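Local coordinates for Ycf54-like protein (Synechocystis sp. PCC 6803, PDB 5M2P) that is probably an accessory component of the magnesium-protoporphyrin IX monomethyl ester cyclase, needed for forming protochlorophyllide in chlorophyll biosynthesis, at residues P22-L27 with F43-Q48; E29-Y34 with K39-W44; K61-E66 with Y88-E93. All coordinates share one frame; numbering follows the deposited sequence.

From the N terminus, strand 5-13 runs through the middle of a four-stranded antiparallel sheet before helix 21-36 begins. Contact 1 opens early on that helix and contact 2 near its far end; both close on the stretch around strand 43-47, sharing Phe43 and Trp44. Contact 2 therefore fastens the short turn between helix and strand, while contact 1 spans the longer loop that includes it. Contact 3 opens only afterwards, in series, and carries the chain from helix 58-63 to strand 90-96, the other outermost strand. A probable hydrogen bond from Gln48 NE2 to Glu66 O joins contacts 1 and 3, whereas contacts 2 and 3 remain about 11 Å apart at their nearest atoms.

Contact 1 (P22-L27 with F43-Q48); sequences PFEEVL and FWQVIQ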
loop_
_atom_site.group_PDB
_atom_site.type_symbol
_atom_site.label_atom_id
_atom_site.label_comp_id
_atom_site.label_asym_id
_atom_site.label_seq_id
_atom_site.Cartn_x
_atom_site.Cartn_y
_atom_site.Cartn_z
ATOM N N PRO A 22 -1.888 -8.108 14.572
ATOM C CA PRO A 22 -0.533 -8.667 14.525
ATOM C C PRO A 22 0.214 -8.181 13.273
ATOM O O PRO A 22 1.395 -7.868 13.347
ATOM C CB PRO A 22 -0.780 -10.193 14.513
ATOM C CG PRO A 22 -2.048 -10.343 15.271
ATOM C CD PRO A 22 -2.887 -9.147 14.879
ATOM N N PHE A 23 -0.483 -8.085 12.142
ATOM C CA PHE A 23 0.127 -7.566 10.920
ATOM C C PHE A 23 0.609 -6.119 11.104
ATOM O O PHE A 23 1.722 -5.746 10.695
ATOM C CB PHE A 23 -0.840 -7.664 9.724
ATOM C CG PHE A 23 -0.332 -6.974 8.481
ATOM C CD1 PHE A 23 0.585 -7.596 7.674
ATOM C CD2 PHE A 23 -0.742 -5.712 8.150
ATOM C CE1 PHE A 23 1.076 -6.968 6.563
ATOM C CE2 PHE A 23 -0.250 -5.076 7.031
ATOM C CZ PHE A 23 0.661 -5.700 6.237
ATOM N N GLU A 24 -0.246 -5.292 11.666
ATOM C CA GLU A 24 0.140 -3.922 11.899
ATOM C C GLU A 24 1.336 -3.851 12.836
ATOM O O GLU A 24 2.192 -2.988 12.668
ATOM C CB GLU A 24 -1.031 -3.130 12.449
ATOM C CG GLU A 24 -2.116 -2.843 11.432
ATOM C CD GLU A 24 -1.610 -1.970 10.293
ATOM O OE1 GLU A 24 -0.699 -1.140 10.504
ATOM O OE2 GLU A 24 -2.102 -2.112 9.173
ATOM N N GLU A 25 1.426 -4.754 13.812
ATOM C CA GLU A 25 2.601 -4.798 14.682
ATOM C C GLU A 25 3.865 -5.169 13.912
ATOM O O GLU A 25 4.935 -4.636 14.180
ATOM C CB GLU A 25 2.393 -5.772 15.871
ATOM C CG GLU A 25 3.591 -5.908 16.810
ATOM C CD GLU A 25 4.015 -4.581 17.413
ATOM O OE1 GLU A 25 3.128 -3.781 17.787
ATOM O OE2 GLU A 25 5.235 -4.338 17.507
ATOM N N VAL A 26 3.752 -6.068 12.940
ATOM C CA VAL A 26 4.882 -6.408 12.096
ATOM C C VAL A 26 5.365 -5.175 11.349
ATOM O O VAL A 26 6.568 -4.940 11.265
ATOM C CB VAL A 26 4.571 -7.547 11.092
ATOM C CG1 VAL A 26 5.715 -7.753 10.122
ATOM C CG2 VAL A 26 4.288 -8.841 11.844
ATOM N N LEU A 27 4.429 -4.384 10.831
ATOM C CA LEU A 27 4.822 -3.168 10.100
ATOM C C LEU A 27 5.488 -2.164 11.029
ATOM O O LEU A 27 6.468 -1.539 10.653
ATOM C CB LEU A 27 3.619 -2.502 9.455
ATOM C CG LEU A 27 2.897 -3.236 8.349
ATOM C CD1 LEU A 27 1.864 -2.321 7.726
ATOM C CD2 LEU A 27 3.898 -3.675 7.318
ATOM N N PHE A 43 8.334 1.537 2.445
ATOM C CA PHE A 43 6.996 0.969 2.529
ATOM C C PHE A 43 6.189 1.892 3.413
ATOM O O PHE A 43 6.728 2.488 4.343
ATOM C CB PHE A 43 7.006 -0.470 3.105
ATOM C CG PHE A 43 7.520 -0.542 4.511
ATOM C CD1 PHE A 43 8.880 -0.523 4.781
ATOM C CD2 PHE A 43 6.640 -0.561 5.594
ATOM C CE1 PHE A 43 9.349 -0.507 6.091
ATOM C CE2 PHE A 43 7.110 -0.567 6.888
ATOM C CZ PHE A 43 8.472 -0.553 7.140
ATOM N N TRP A 44 4.902 1.974 3.128
ATOM C CA TRP A 44 4.014 2.930 3.742
ATOM C C TRP A 44 2.600 2.367 3.769
ATOM O O TRP A 44 2.201 1.618 2.894
ATOM C CB TRP A 44 4.003 4.253 2.965
ATOM C CG TRP A 44 5.361 4.811 2.626
ATOM C CD1 TRP A 44 6.085 5.700 3.355
ATOM C CD2 TRP A 44 6.149 4.492 1.481
ATOM N NE1 TRP A 44 7.271 5.942 2.737
ATOM C CE2 TRP A 44 7.335 5.225 1.580
ATOM C CE3 TRP A 44 5.968 3.652 0.374
ATOM C CZ2 TRP A 44 8.340 5.147 0.616
ATOM C CZ3 TRP A 44 6.961 3.578 -0.578
ATOM C CH2 TRP A 44 8.122 4.334 -0.455
ATOM N N GLN A 45 1.825 2.804 4.751
ATOM C CA GLN A 45 0.425 2.537 4.794
ATOM C C GLN A 45 -0.291 3.838 4.475
ATOM O O GLN A 45 -0.031 4.867 5.123
ATOM C CB GLN A 45 0.034 1.987 6.164
ATOM C CG GLN A 45 -1.468 1.754 6.302
ATOM C CD GLN A 45 -1.827 0.823 7.464
ATOM O OE1 GLN A 45 -1.385 -0.315 7.513
ATOM N NE2 GLN A 45 -2.652 1.304 8.375
ATOM N N VAL A 46 -1.159 3.800 3.472
ATOM C CA VAL A 46 -1.841 4.990 2.964
ATOM C C VAL A 46 -3.327 4.767 3.106
ATOM O O VAL A 46 -3.890 3.864 2.511
ATOM C CB VAL A 46 -1.495 5.239 1.469
ATOM C CG1 VAL A 46 -2.196 6.501 0.963
ATOM C CG2 VAL A 46 0.009 5.347 1.262
ATOM N N ILE A 47 -3.981 5.619 3.883
ATOM C CA ILE A 47 -5.415 5.547 4.075
ATOM C C ILE A 47 -6.099 6.187 2.860
ATOM O O ILE A 47 -5.696 7.264 2.396
ATOM C CB ILE A 47 -5.847 6.278 5.362
ATOM C CG1 ILE A 47 -5.198 5.639 6.590
ATOM C CG2 ILE A 47 -7.359 6.249 5.488
ATOM C CD1 ILE A 47 -5.279 6.482 7.848
ATOM N N GLN A 48 -7.112 5.525 2.326
ATOM C CA GLN A 48 -7.880 6.024 1.204
ATOM C C GLN A 48 -6.971 6.591 0.097
ATOM O O GLN A 48 -7.074 7.776 -0.285
ATOM C CB GLN A 48 -8.895 7.080 1.660
ATOM C CG GLN A 48 -10.120 7.107 0.763
ATOM C CD GLN A 48 -11.028 5.885 0.887
ATOM O OE1 GLN A 48 -10.935 5.110 1.827
ATOM N NE2 GLN A 48 -11.906 5.726 -0.077
#
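Glu24 and Gln45 reach for each other from opposite directions, one from helix 22-27 and the other from strand 43-47, and their flat ends meet with the carboxylate and amide planes 79° apart. The carboxylate gets there by a bend: CG of Glu24 sits beside the backbone N (chi1 -72°) and the chain folds again at chi2, whereas Gln45 comes out nearly straight, its amide end facing the carboxylate. Leu27 lies across the same glutamine at about a right angle, presenting CD1. Helix and strand belong to a split beta-alpha-beta crossover of a ferredoxin-like fold, in which helix 21-36 packs over the sheet on its way from strand 5-13 to the outermost strand 43-47; the two axes are 11.1 Å apart at closest approach. Replacing Glu24 by an alanine removes the carboxylate and would probably leave the Gln45 amide without its facing polar group and freer to turn. Leu17 of helix 14-18 touches both residues of this pair. Nearer the start of the strand, the ring of Phe43 turns its edge to the helix backbone: Leu27 O lies near the ring plane, 3.9 Å from Phe43 CE2. Leu27 CD2 touches Phe43 CE2 more loosely, at 4.5 Å, and the leucine side chain also packs against Ile71 and Phe78.

Contact 2 (E29-Y34 with K39-W44); sequences ERRRDY and KEIDFW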
loop_
_atom_site.group_PDB
_atom_site.type_symbol
_atom_site.label_atom_id
_atom_site.label_comp_id
_atom_site.label_asym_id
_atom_site.label_seq_id
_atom_site.Cartn_x
_atom_site.Cartn_y
_atom_site.Cartn_z
ATOM N N GLU A 29 7.176 -2.864 13.772
ATOM C CA GLU A 29 8.501 -3.403 14.042
ATOM C C GLU A 29 9.438 -3.234 12.869
ATOM O O GLU A 29 10.623 -2.966 13.051
ATOM C CB GLU A 29 8.424 -4.870 14.466
ATOM C CG GLU A 29 7.951 -5.031 15.904
ATOM C CD GLU A 29 8.811 -4.227 16.874
ATOM O OE1 GLU A 29 10.043 -4.474 16.907
ATOM O OE2 GLU A 29 8.266 -3.331 17.573
ATOM N N ARG A 30 8.899 -3.347 11.657
ATOM C CA ARG A 30 9.721 -3.176 10.467
ATOM C C ARG A 30 10.202 -1.717 10.355
ATOM O O ARG A 30 11.365 -1.478 10.077
ATOM C CB ARG A 30 8.957 -3.590 9.212
ATOM C CG ARG A 30 9.796 -3.651 7.945
ATOM C CD ARG A 30 8.892 -3.918 6.737
ATOM N NE ARG A 30 9.600 -4.006 5.446
ATOM C CZ ARG A 30 10.230 -5.098 5.012
ATOM N NH1 ARG A 30 10.254 -6.199 5.758
ATOM N NH2 ARG A 30 10.843 -5.087 3.841
ATOM N N ARG A 31 9.318 -0.754 10.607
ATOM C CA ARG A 31 9.745 0.665 10.633
ATOM C C ARG A 31 10.849 0.897 11.653
ATOM O O ARG A 31 11.834 1.558 11.381
ATOM C CB ARG A 31 8.576 1.608 10.922
ATOM C CG ARG A 31 7.496 1.603 9.860
ATOM C CD ARG A 31 6.387 2.590 10.168
ATOM N NE ARG A 31 5.291 2.408 9.251
ATOM C CZ ARG A 31 4.168 1.745 9.503
ATOM N NH1 ARG A 31 3.919 1.222 10.699
ATOM N NH2 ARG A 31 3.280 1.639 8.525
ATOM N N ARG A 32 10.656 0.361 12.843
ATOM C CA ARG A 32 11.625 0.533 13.909
ATOM C C ARG A 32 12.969 -0.127 13.579
ATOM O O ARG A 32 14.020 0.466 13.796
ATOM C CB ARG A 32 11.029 0.052 15.236
ATOM C CG ARG A 32 9.878 0.946 15.700
ATOM C CD ARG A 32 9.164 0.536 16.996
ATOM N NE ARG A 32 9.958 0.822 18.194
ATOM C CZ ARG A 32 10.179 2.032 18.737
ATOM N NH1 ARG A 32 9.712 3.165 18.189
ATOM N NH2 ARG A 32 10.926 2.110 19.832
ATOM N N ASP A 33 12.929 -1.321 12.983
ATOM C CA ASP A 33 14.141 -2.014 12.554
ATOM C C ASP A 33 14.881 -1.238 11.472
ATOM O O ASP A 33 16.122 -1.167 11.477
ATOM C CB ASP A 33 13.815 -3.432 12.044
ATOM C CG ASP A 33 13.367 -4.398 13.155
ATOM O OD1 ASP A 33 13.528 -4.098 14.360
ATOM O OD2 ASP A 33 12.850 -5.493 12.824
ATOM N N TYR A 34 14.125 -0.671 10.521
ATOM C CA TYR A 34 14.755 0.137 9.488
ATOM C C TYR A 34 15.526 1.297 10.126
ATOM O O TYR A 34 16.656 1.599 9.723
ATOM C CB TYR A 34 13.736 0.681 8.506
ATOM C CG TYR A 34 13.415 -0.181 7.301
ATOM C CD1 TYR A 34 13.151 -1.541 7.402
ATOM C CD2 TYR A 34 13.343 0.408 6.044
ATOM C CE1 TYR A 34 12.789 -2.272 6.259
ATOM C CE2 TYR A 34 12.992 -0.303 4.909
ATOM C CZ TYR A 34 12.735 -1.645 5.019
ATOM O OH TYR A 34 12.360 -2.345 3.899
ATOM N N LYS A 39 18.212 2.360 7.422
ATOM C CA LYS A 39 17.676 1.994 6.105
ATOM C C LYS A 39 16.506 2.913 5.784
ATOM O O LYS A 39 15.621 3.094 6.614
ATOM C CB LYS A 39 17.208 0.531 6.127
ATOM C CG LYS A 39 16.768 -0.003 4.777
ATOM C CD LYS A 39 16.399 -1.485 4.830
ATOM C CE LYS A 39 15.835 -1.962 3.489
ATOM N NZ LYS A 39 15.523 -3.420 3.452
ATOM N N GLU A 40 16.516 3.516 4.606
ATOM C CA GLU A 40 15.421 4.402 4.190
ATOM C C GLU A 40 14.130 3.621 4.108
ATOM O O GLU A 40 14.090 2.543 3.506
ATOM C CB GLU A 40 15.724 5.038 2.821
ATOM C CG GLU A 40 14.691 6.034 2.296
ATOM C CD GLU A 40 15.069 6.603 0.934
ATOM O OE1 GLU A 40 16.250 6.961 0.746
ATOM O OE2 GLU A 40 14.196 6.694 0.041
ATOM N N ILE A 41 13.085 4.154 4.725
ATOM C CA ILE A 41 11.778 3.532 4.703
ATOM C C ILE A 41 11.321 3.498 3.242
ATOM O O ILE A 41 11.377 4.503 2.538
ATOM C CB ILE A 41 10.766 4.352 5.536
ATOM C CG1 ILE A 41 11.094 4.283 7.032
ATOM C CG2 ILE A 41 9.350 3.864 5.276
ATOM C CD1 ILE A 41 10.847 2.958 7.698
ATOM N N ASP A 42 10.907 2.321 2.783
ATOM C CA ASP A 42 10.448 2.121 1.401
ATOM C C ASP A 42 9.100 1.412 1.367
ATOM O O ASP A 42 8.755 0.777 0.365
ATOM C CB ASP A 42 11.493 1.362 0.582
ATOM C CG ASP A 42 11.721 -0.054 1.075
ATOM O OD1 ASP A 42 11.187 -0.434 2.137
ATOM O OD2 ASP A 42 12.445 -0.791 0.360
ATOM N N PHE A 43 8.334 1.537 2.445
ATOM C CA PHE A 43 6.996 0.969 2.529
ATOM C C PHE A 43 6.189 1.892 3.413
ATOM O O PHE A 43 6.728 2.488 4.343
ATOM C CB PHE A 43 7.006 -0.470 3.105
ATOM C CG PHE A 43 7.520 -0.542 4.511
ATOM C CD1 PHE A 43 8.880 -0.523 4.781
ATOM C CD2 PHE A 43 6.640 -0.561 5.594
ATOM C CE1 PHE A 43 9.349 -0.507 6.091
ATOM C CE2 PHE A 43 7.110 -0.567 6.888
ATOM C CZ PHE A 43 8.472 -0.553 7.140
ATOM N N TRP A 44 4.902 1.974 3.128
ATOM C CA TRP A 44 4.014 2.930 3.742
ATOM C C TRP A 44 2.600 2.367 3.769
ATOM O O TRP A 44 2.201 1.618 2.894
ATOM C CB TRP A 44 4.003 4.253 2.965
ATOM C CG TRP A 44 5.361 4.811 2.626
ATOM C CD1 TRP A 44 6.085 5.700 3.355
ATOM C CD2 TRP A 44 6.149 4.492 1.481
ATOM N NE1 TRP A 44 7.271 5.942 2.737
ATOM C CE2 TRP A 44 7.335 5.225 1.580
ATOM C CE3 TRP A 44 5.968 3.652 0.374
ATOM C CZ2 TRP A 44 8.340 5.147 0.616
ATOM C CZ3 TRP A 44 6.961 3.578 -0.578
ATOM C CH2 TRP A 44 8.122 4.334 -0.455
HETATM O O HOH W 1 9.788 -2.813 2.141
HETATM O O HOH W 2 6.025 3.606 6.799
HETATM O O HOH W 3 13.511 -2.992 1.315
#
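Lys39 N donates to Tyr34 O across 2.9 Å in an almost perfectly straight bond (178°), so the backbone returns to helix 21-36 soon after leaving it, before running on into strand 43-47. The side chains then gather round the Tyr34 ring. Lys39, fully extended with CG anti to its own N (chi1 -174°), lies along one face, its CD 3.6 Å from the ring centroid in a CH-pi contact. Over the opposite face comes the edge of Phe43: this is a T-shaped pair, with centroids 5.1 Å apart and planes at 77°. Ile41 CD1 closes on Tyr34 CB at 3.8 Å. Phe43 is itself covered, for the aliphatic part of Arg30 passes over its face with CD 3.6 Å from the ring centroid, while Arg31 CG meets the ring at CZ. The guanidinium of Arg30 stands steeply to the Phe43 ring, edge toward it and one face against Tyr34 CE1, so any cation-pi attraction is weak at most. The polar rim is bridged by water: one molecule accepts from Arg30 NH2 and donates to Asp42 OD1, another links Arg31 NE to Phe43 O. The backbone of Asp42 bonds to Ser73 OG and to Thr74, just past strand 68-73. At the end of the tyrosine, Tyr34 OH donates to Asp42 OD1 over 2.9 Å, on the syn side and somewhat out of the carboxylate plane. The hydroxyl also accepts from a water that donates to Asp42 OD2 as well; Lys39 NZ adds only a weak bond. These bonds hold the hydroxyl end in place, while the two covered faces should set the turn of the ring, and the nearby charges of Arg30 and Lys39 probably favour an ionised Asp42.

Contact 3 (K61-E66 with Y88-E93); sequences KAKAPE and YVLTGE. With SO4 (sulfate ion), chain B.
The flat group that matters here is no ring but the peptide unit joining Lys63 to Ala64, and the methyl CD1 of Leu90 sits over one of its faces, above the carbonyl carbon. From there CD1 is 4.0 Å from Lys63 O and 4.1 Å from Ala64 CA. The same methyl also touches Lys63 CB at 4.0 Å, so this one methyl makes the closest touches. It is placed there by a chi1 of -68°, which sets CG of Leu90 beside its backbone N. Lys63 turns its CB to the strand, but the rest of its extended chain leads away, and its ammonium group is taken up in a salt bridge by Glu59 of the same helix. No hydrogen bond joins the two segments; this is light van der Waals packing at the surface. Farther along 61-66, a sulfate ion, probably from the crystallisation liquor, accepts a hydrogen bond through O3 from Glu66 N (2.9 Å, 166°), and its O4 approaches Pro65 CB at 3.4 Å. Its presence says little about function, beyond marking a backbone N-H able to receive an anion. In the fold, the contact joins the chain leaving helix 58-63 to strand 90-96. Leu90 pairs through its backbone with Leu11 of strand 5-13, a residue the Ala64 side chain touches as well, while the next residue, Thr91, turns to Lys83 of helix 76-86.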
loop_
_atom_site.group_PDB
_atom_site.type_symbol
_atom_site.label_atom_id
_atom_site.label_comp_id
_atom_site.label_asym_id
_atom_site.label_seq_id
_atom_site.Cartn_x
_atom_site.Cartn_y
_atom_site.Cartn_z
ATOM N N LYS A 61 -10.151 0.017 -8.775
ATOM C CA LYS A 61 -11.118 0.907 -8.141
ATOM C C LYS A 61 -12.530 0.322 -8.219
ATOM O O LYS A 61 -13.308 0.411 -7.265
ATOM C CB LYS A 61 -11.075 2.306 -8.758
ATOM C CG LYS A 61 -12.019 3.240 -8.047
ATOM C CD LYS A 61 -11.858 4.670 -8.479
ATOM C CE LYS A 61 -12.805 5.557 -7.697
ATOM N NZ LYS A 61 -12.777 6.946 -8.211
ATOM N N ALA A 62 -12.852 -0.277 -9.352
ATOM C CA ALA A 62 -14.154 -0.916 -9.541
ATOM C C ALA A 62 -14.414 -2.101 -8.621
ATOM O O ALA A 62 -15.547 -2.476 -8.387
ATOM C CB ALA A 62 -14.290 -1.368 -10.978
ATOM N N LYS A 63 -13.352 -2.732 -8.146
ATOM C CA LYS A 63 -13.442 -3.850 -7.207
ATOM C C LYS A 63 -13.307 -3.438 -5.736
ATOM O O LYS A 63 -13.528 -4.280 -4.872
ATOM C CB LYS A 63 -12.366 -4.893 -7.535
ATOM C CG LYS A 63 -12.548 -5.586 -8.874
ATOM C CD LYS A 63 -11.375 -6.443 -9.320
ATOM C CE LYS A 63 -11.780 -7.357 -10.454
ATOM N NZ LYS A 63 -10.664 -8.119 -11.059
ATOM N N ALA A 64 -12.922 -2.190 -5.444
ATOM C CA ALA A 64 -12.402 -1.808 -4.131
ATOM C C ALA A 64 -13.478 -1.576 -3.091
ATOM O O ALA A 64 -14.554 -1.057 -3.429
ATOM C CB ALA A 64 -11.574 -0.528 -4.267
ATOM N N PRO A 65 -13.156 -1.856 -1.808
ATOM C CA PRO A 65 -13.998 -1.397 -0.682
ATOM C C PRO A 65 -14.214 0.124 -0.696
ATOM O O PRO A 65 -13.342 0.876 -1.168
ATOM C CB PRO A 65 -13.203 -1.775 0.572
ATOM C CG PRO A 65 -12.196 -2.757 0.122
ATOM C CD PRO A 65 -11.934 -2.517 -1.335
ATOM N N GLU A 66 -15.328 0.564 -0.123
ATOM C CA GLU A 66 -15.630 2.000 -0.030
ATOM C C GLU A 66 -14.581 2.739 0.816
ATOM O O GLU A 66 -14.153 3.859 0.452
ATOM C CB GLU A 66 -17.047 2.198 0.533
ATOM C CG GLU A 66 -17.521 3.634 0.664
ATOM C CD GLU A 66 -18.862 3.680 1.360
ATOM O OE1 GLU A 66 -19.701 2.805 1.054
ATOM O OE2 GLU A 66 -19.060 4.557 2.225
ATOM N N TYR A 88 -6.643 -11.411 1.810
ATOM C CA TYR A 88 -7.838 -10.679 1.359
ATOM C C TYR A 88 -7.486 -9.207 1.035
ATOM O O TYR A 88 -7.862 -8.271 1.740
ATOM C CB TYR A 88 -8.987 -10.812 2.372
ATOM C CG TYR A 88 -10.297 -10.292 1.839
ATOM C CD1 TYR A 88 -10.879 -10.860 0.726
ATOM C CD2 TYR A 88 -10.942 -9.199 2.433
ATOM C CE1 TYR A 88 -12.077 -10.403 0.215
ATOM C CE2 TYR A 88 -12.142 -8.723 1.922
ATOM C CZ TYR A 88 -12.706 -9.312 0.805
ATOM O OH TYR A 88 -13.889 -8.856 0.256
ATOM N N VAL A 89 -6.711 -9.064 -0.038
ATOM C CA VAL A 89 -6.241 -7.807 -0.566
ATOM C C VAL A 89 -6.232 -7.867 -2.097
ATOM O O VAL A 89 -6.017 -8.931 -2.684
ATOM C CB VAL A 89 -4.827 -7.452 -0.063
ATOM C CG1 VAL A 89 -4.849 -7.159 1.413
ATOM C CG2 VAL A 89 -3.843 -8.547 -0.397
ATOM N N LEU A 90 -6.400 -6.701 -2.714
ATOM C CA LEU A 90 -6.223 -6.518 -4.158
ATOM C C LEU A 90 -4.813 -6.001 -4.372
ATOM O O LEU A 90 -4.372 -5.115 -3.648
ATOM C CB LEU A 90 -7.222 -5.490 -4.689
ATOM C CG LEU A 90 -8.663 -5.970 -4.631
ATOM C CD1 LEU A 90 -9.612 -4.777 -4.703
ATOM C CD2 LEU A 90 -8.933 -6.982 -5.732
ATOM N N THR A 91 -4.070 -6.545 -5.320
ATOM C CA THR A 91 -2.682 -6.118 -5.511
ATOM C C THR A 91 -2.468 -5.596 -6.917
ATOM O O THR A 91 -3.234 -5.878 -7.841
ATOM C CB THR A 91 -1.700 -7.250 -5.254
ATOM O OG1 THR A 91 -1.944 -8.307 -6.177
ATOM C CG2 THR A 91 -1.834 -7.767 -3.827
ATOM N N GLY A 92 -1.408 -4.825 -7.063
ATOM C CA GLY A 92 -1.047 -4.282 -8.364
ATOM C C GLY A 92 0.175 -3.417 -8.261
ATOM O O GLY A 92 0.888 -3.446 -7.258
ATOM N N GLU A 93 0.418 -2.651 -9.310
ATOM C CA GLU A 93 1.596 -1.795 -9.377
ATOM C C GLU A 93 1.298 -0.605 -10.264
ATOM O O GLU A 93 0.376 -0.634 -11.070
ATOM C CB GLU A 93 2.815 -2.545 -9.926
ATOM C CG GLU A 93 2.721 -2.904 -11.381
ATOM C CD GLU A 93 3.866 -3.786 -11.830
ATOM O OE1 GLU A 93 4.653 -3.325 -12.687
ATOM O OE2 GLU A 93 3.980 -4.917 -11.320
HETATM S S SO4 B . -17.444 -2.430 1.374
HETATM O O1 SO4 B . -18.535 -2.567 2.372
HETATM O O2 SO4 B . -17.578 -3.500 0.367
HETATM O O3 SO4 B . -17.508 -1.103 0.710
HETATM O O4 SO4 B . -16.135 -2.569 2.040
#